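Conserved hypothetical protein yffB (Pseudomonas aeruginosa, PDB 1RW1) is of unproven function but, as a thioredoxin-fold member of the ArsC family, probably acts as a glutathione-dependent thiol reductase. Local coordinates at residues 35-39 against 40-44; 18-22 against 23-27. All blocks are in the same frame, centred on the assembly; numbering follows the deposited sequence.

Contact 1: 35-39 against 40-44; sequences VGIDR and EHLRR
Asp38 and His41 meet where the chain turns into helix 39-49, with Asp38 as the N-cap. Starting from its CB, the Asp38 side chain goes to CG, which lies between the backbone N and the carbonyl carbon, a torsion (chi1 69°) that brings OD1 up to the amide and ring of His41. OD1 does most of the work: it takes the backbone N of His41 at 3.0 Å, the capping bond, and the ring ND1 of His41 at 2.9 Å. The two donors reach it from opposite faces of the carboxylate plane, and OD1 lies in the plane of the imidazole. OD2 rests against Glu40 CB, at 3.8 Å. Ile37 CD1 comes in obliquely, packing on His41 CB at 3.7 Å and making an off-centre CH-pi contact with the ring, 4.1 Å from its centroid. Further along the turn, Arg43 N binds Arg39 O at 2.8 Å, and Arg39 CD lies over one face of the Arg43 guanidinium; the Arg39 guanidinium itself pairs with Glu80. Glu40 OE2 is in a salt bridge with Arg44 NE, 2.9 Å away.

Because ND1 donates to Asp38 while NE2 is hydrogen-bonded to Tyr5 OH, the imidazole is pinned at both nitrogens and its rotation is fixed. One carboxylate oxygen thus caps the helix and orients the histidine, and its negative charge, close to the helix N terminus, would probably be stabilised by the dipole.

Contact 2: 18-22 against 23-27; sequences TWLDE and HKVAY
Trp19 O is gripped twice by His23, at the C-terminal end of helix 11-22: the backbone N arrives at 3.0 Å and the ring ND1 at 2.8 Å, from opposite faces of the carbonyl plane. The second bond runs in the plane of the imidazole, so the ring is held at a definite rotation. That rotation lays it over the indole: the six-membered ring of Trp19 and the His23 ring form a face-to-face stack with centroids 3.7 Å apart and planes at 23°, and ND1 sits over the indole centre. Trp19 contributes by its own torsion, since chi1 of -166° puts CG anti to the backbone N and turns the indole toward the helix's C-terminal end, where His23 lies.

Beyond the stack the helix closes with a Schellman motif. Lys24 takes a positive phi, its N donates to Asp21 O, and Val25 N reaches back to Leu20 O at 3.0 Å. The chain then returns along the helix, and Tyr27 meets two residues of its last turn. Its OH donates to Asp21 OD1 at 2.7 Å, a bond on the syn side of the carboxylate, whose plane is only 14° from that of the phenol. Leu20 CD1 lies over a face of the same ring, 4.1 Å from its centroid, in a CH-pi contact, while Leu20 CD2 packs on Val25 CB.

Arg17, one turn earlier, also binds the Tyr27 hydroxyl. The turn leads from the helix into strand 27-31, an outermost strand of the sheet, with Trp19 and Leu20 leaning on helix 106-113 and Leu20, Val25 and Tyr27 packed on strand 2-6.

In the fold
From the N terminus, strand 2-6 leads into helix 11-22, and contact 2 closes the turn at that helix's end, sending the chain back into strand 27-31, which runs parallel to strand 2-6: a beta-alpha-beta unit of the thioredoxin fold. Strand 27-31 then passes into the short helix 32-35, and contact 1 closes the next turn, at the start of helix 39-49. The two follow in series, neither nesting nor crossing, their centres about 24 Å apart. Both reach strand 2-6, contact 2 alongside helix 106-113 and contact 1, through Tyr5, alongside helix 75-84.

Contact 1: 35-39 against 40-44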
loop_
_atom_site.group_PDB
_atom_site.type_symbol
_atom_site.label_atom_id
_atom_site.label_comp_id
_atom_site.label_asym_id
_atom_site.label_seq_id
_atom_site.Cartn_x
_atom_site.Cartn_y
_atom_site.Cartn_z
ATOM N N VAL A 35 0.170 11.399 8.121
ATOM C CA VAL A 35 -0.263 12.276 7.034
ATOM C C VAL A 35 -1.480 11.776 6.260
ATOM O O VAL A 35 -1.928 12.441 5.334
ATOM C CB VAL A 35 0.891 12.589 6.055
ATOM C CG1 VAL A 35 2.009 13.346 6.767
ATOM C CG2 VAL A 35 1.403 11.330 5.385
ATOM N N GLY A 36 -2.057 10.642 6.619
ATOM C CA GLY A 36 -3.208 10.142 5.897
ATOM C C GLY A 36 -2.861 9.713 4.477
ATOM O O GLY A 36 -1.728 9.306 4.185
ATOM N N ILE A 37 -3.849 9.773 3.580
ATOM C CA ILE A 37 -3.679 9.445 2.151
ATOM C C ILE A 37 -4.823 10.138 1.410
ATOM O O ILE A 37 -5.812 10.534 2.018
ATOM C CB ILE A 37 -3.711 7.922 1.927
ATOM C CG1 ILE A 37 -3.141 7.498 0.560
ATOM C CG2 ILE A 37 -5.145 7.388 2.078
ATOM C CD1 ILE A 37 -1.748 8.018 0.222
ATOM N N ASP A 38 -4.691 10.257 0.093
ATOM C CA ASP A 38 -5.712 10.913 -0.699
ATOM C C ASP A 38 -6.135 10.056 -1.891
ATOM O O ASP A 38 -5.515 9.039 -2.225
ATOM C CB ASP A 38 -5.238 12.300 -1.154
ATOM C CG ASP A 38 -4.126 12.227 -2.175
ATOM O OD1 ASP A 38 -3.695 11.149 -2.590
ATOM O OD2 ASP A 38 -3.720 13.233 -2.748
ATOM N N ARG A 39 -7.195 10.487 -2.554
ATOM C CA ARG A 39 -7.758 9.736 -3.659
ATOM C C ARG A 39 -6.826 9.698 -4.847
ATOM O O ARG A 39 -6.854 8.738 -5.609
ATOM C CB ARG A 39 -9.060 10.323 -4.129
ATOM C CG ARG A 39 -10.203 10.034 -3.328
ATOM C CD ARG A 39 -11.472 10.397 -4.085
ATOM N NE ARG A 39 -12.599 10.343 -3.192
ATOM C CZ ARG A 39 -12.998 11.352 -2.460
ATOM N NH1 ARG A 39 -12.383 12.528 -2.529
ATOM N NH2 ARG A 39 -14.008 11.172 -1.638
ATOM N N GLU A 40 -6.027 10.738 -5.053
ATOM C CA GLU A 40 -5.157 10.763 -6.198
ATOM C C GLU A 40 -4.187 9.580 -6.171
ATOM O O GLU A 40 -3.988 8.894 -7.181
ATOM C CB GLU A 40 -4.447 12.121 -6.295
ATOM C CG GLU A 40 -3.670 12.298 -7.583
ATOM C CD GLU A 40 -2.283 11.699 -7.544
ATOM O OE1 GLU A 40 -1.758 11.437 -6.456
ATOM O OE2 GLU A 40 -1.704 11.472 -8.618
ATOM N N HIS A 41 -3.606 9.297 -5.011
ATOM C CA HIS A 41 -2.727 8.147 -4.872
ATOM C C HIS A 41 -3.479 6.858 -5.110
ATOM O O HIS A 41 -3.034 5.983 -5.842
ATOM C CB HIS A 41 -2.143 8.109 -3.455
ATOM C CG HIS A 41 -0.933 8.925 -3.312
ATOM N ND1 HIS A 41 -0.938 10.250 -2.964
ATOM C CD2 HIS A 41 0.358 8.567 -3.493
ATOM C CE1 HIS A 41 0.330 10.649 -2.875
ATOM N NE2 HIS A 41 1.127 9.660 -3.240
ATOM N N LEU A 42 -4.614 6.705 -4.434
ATOM C CA LEU A 42 -5.360 5.465 -4.519
ATOM C C LEU A 42 -5.812 5.161 -5.937
ATOM O O LEU A 42 -5.778 3.997 -6.375
ATOM C CB LEU A 42 -6.549 5.477 -3.578
ATOM C CG LEU A 42 -6.180 5.571 -2.094
ATOM C CD1 LEU A 42 -7.405 5.870 -1.278
ATOM C CD2 LEU A 42 -5.528 4.283 -1.623
ATOM N N ARG A 43 -6.242 6.176 -6.673
ATOM C CA ARG A 43 -6.639 5.975 -8.066
ATOM C C ARG A 43 -5.484 5.486 -8.918
ATOM O O ARG A 43 -5.669 4.615 -9.768
ATOM C CB ARG A 43 -7.174 7.276 -8.654
ATOM C CG ARG A 43 -8.535 7.639 -8.177
ATOM C CD ARG A 43 -8.932 9.051 -8.528
ATOM N NE ARG A 43 -10.351 9.231 -8.232
ATOM C CZ ARG A 43 -10.925 10.389 -7.934
ATOM N NH1 ARG A 43 -10.203 11.501 -7.879
ATOM N NH2 ARG A 43 -12.230 10.435 -7.685
ATOM N N ARG A 44 -4.303 6.072 -8.736
ATOM C CA ARG A 44 -3.138 5.654 -9.501
ATOM C C ARG A 44 -2.739 4.212 -9.177
ATOM O O ARG A 44 -2.435 3.422 -10.079
ATOM C CB ARG A 44 -1.974 6.593 -9.214
ATOM C CG ARG A 44 -1.852 7.780 -10.098
ATOM C CD ARG A 44 -0.482 8.391 -9.980
ATOM N NE ARG A 44 -0.268 8.991 -8.671
ATOM C CZ ARG A 44 0.563 8.517 -7.750
ATOM N NH1 ARG A 44 1.287 7.428 -7.977
ATOM N NH2 ARG A 44 0.658 9.134 -6.595
#

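Contact 2: 18-22 against 23-27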
loop_
_atom_site.group_PDB
_atom_site.type_symbol
_atom_site.label_atom_id
_atom_site.label_comp_id
_atom_site.label_asym_id
_atom_site.label_seq_id
_atom_site.Cartn_x
_atom_site.Cartn_y
_atom_site.Cartn_z
ATOM N N THR A 18 13.947 -3.082 6.277
ATOM C CA THR A 18 15.240 -3.710 6.471
ATOM C C THR A 18 15.895 -4.027 5.128
ATOM O O THR A 18 17.099 -3.791 4.965
ATOM C CB THR A 18 15.105 -4.938 7.386
ATOM O OG1 THR A 18 14.523 -4.554 8.632
ATOM C CG2 THR A 18 16.462 -5.503 7.759
ATOM N N TRP A 19 15.137 -4.557 4.182
ATOM C CA TRP A 19 15.665 -4.811 2.847
ATOM C C TRP A 19 16.202 -3.508 2.232
ATOM O O TRP A 19 17.360 -3.449 1.770
ATOM C CB TRP A 19 14.586 -5.472 1.979
ATOM C CG TRP A 19 15.123 -6.075 0.712
ATOM C CD1 TRP A 19 15.354 -7.395 0.471
ATOM C CD2 TRP A 19 15.504 -5.383 -0.488
ATOM N NE1 TRP A 19 15.879 -7.569 -0.785
ATOM C CE2 TRP A 19 15.996 -6.347 -1.389
ATOM C CE3 TRP A 19 15.534 -4.044 -0.868
ATOM C CZ2 TRP A 19 16.482 -6.013 -2.650
ATOM C CZ3 TRP A 19 16.019 -3.711 -2.118
ATOM C CH2 TRP A 19 16.499 -4.693 -2.992
ATOM N N LEU A 20 15.374 -2.476 2.205
ATOM C CA LEU A 20 15.762 -1.217 1.576
ATOM C C LEU A 20 16.981 -0.590 2.270
ATOM O O LEU A 20 17.936 -0.149 1.617
ATOM C CB LEU A 20 14.594 -0.237 1.617
ATOM C CG LEU A 20 13.412 -0.591 0.717
ATOM C CD1 LEU A 20 12.205 0.220 1.110
ATOM C CD2 LEU A 20 13.753 -0.397 -0.752
ATOM N N ASP A 21 16.937 -0.536 3.593
ATOM C CA ASP A 21 17.985 0.098 4.369
ATOM C C ASP A 21 19.307 -0.639 4.173
ATOM O O ASP A 21 20.350 -0.011 3.986
ATOM C CB ASP A 21 17.616 0.115 5.854
ATOM C CG ASP A 21 16.414 0.996 6.189
ATOM O OD1 ASP A 21 16.086 1.897 5.390
ATOM O OD2 ASP A 21 15.830 0.808 7.283
ATOM N N GLU A 22 19.270 -1.972 4.161
ATOM C CA GLU A 22 20.478 -2.751 3.999
ATOM C C GLU A 22 21.057 -2.629 2.591
ATOM O O GLU A 22 22.271 -2.732 2.399
ATOM C CB GLU A 22 20.250 -4.187 4.411
ATOM C CG GLU A 22 20.096 -4.313 5.914
ATOM C CD GLU A 22 21.364 -4.005 6.703
ATOM O OE1 GLU A 22 22.453 -4.379 6.244
ATOM O OE2 GLU A 22 21.260 -3.400 7.809
ATOM N N HIS A 23 20.206 -2.403 1.603
ATOM C CA HIS A 23 20.666 -2.155 0.253
ATOM C C HIS A 23 21.000 -0.679 0.003
ATOM O O HIS A 23 21.339 -0.313 -1.114
ATOM C CB HIS A 23 19.644 -2.665 -0.745
ATOM C CG HIS A 23 19.652 -4.155 -0.877
ATOM N ND1 HIS A 23 18.855 -4.975 -0.110
ATOM C CD2 HIS A 23 20.358 -4.972 -1.689
ATOM C CE1 HIS A 23 19.067 -6.235 -0.444
ATOM N NE2 HIS A 23 19.979 -6.261 -1.396
ATOM N N LYS A 24 20.939 0.150 1.044
ATOM C CA LYS A 24 21.355 1.560 1.003
ATOM C C LYS A 24 20.519 2.362 0.014
ATOM O O LYS A 24 20.996 3.304 -0.616
ATOM C CB LYS A 24 22.864 1.712 0.734
ATOM C CG LYS A 24 23.712 1.050 1.797
ATOM C CD LYS A 24 25.174 1.359 1.578
ATOM C CE LYS A 24 26.072 0.528 2.464
ATOM N NZ LYS A 24 27.433 1.130 2.553
ATOM N N VAL A 25 19.246 2.013 -0.087
ATOM C CA VAL A 25 18.318 2.738 -0.936
ATOM C C VAL A 25 17.794 3.937 -0.163
ATOM O O VAL A 25 17.328 3.798 0.956
ATOM C CB VAL A 25 17.135 1.846 -1.333
ATOM C CG1 VAL A 25 16.135 2.626 -2.173
ATOM C CG2 VAL A 25 17.610 0.578 -2.061
ATOM N N ALA A 26 17.868 5.121 -0.756
ATOM C CA ALA A 26 17.288 6.316 -0.136
ATOM C C ALA A 26 15.808 6.349 -0.494
ATOM O O ALA A 26 15.449 6.171 -1.648
ATOM C CB ALA A 26 17.977 7.579 -0.615
ATOM N N TYR A 27 14.955 6.591 0.488
ATOM C CA TYR A 27 13.529 6.690 0.217
ATOM C C TYR A 27 12.901 7.590 1.258
ATOM O O TYR A 27 13.378 7.699 2.387
ATOM C CB TYR A 27 12.853 5.303 0.223
ATOM C CG TYR A 27 13.016 4.550 1.529
ATOM C CD1 TYR A 27 14.159 3.799 1.771
ATOM C CD2 TYR A 27 12.045 4.623 2.534
ATOM C CE1 TYR A 27 14.336 3.159 2.988
ATOM C CE2 TYR A 27 12.217 3.976 3.738
ATOM C CZ TYR A 27 13.364 3.244 3.961
ATOM O OH TYR A 27 13.530 2.618 5.172
#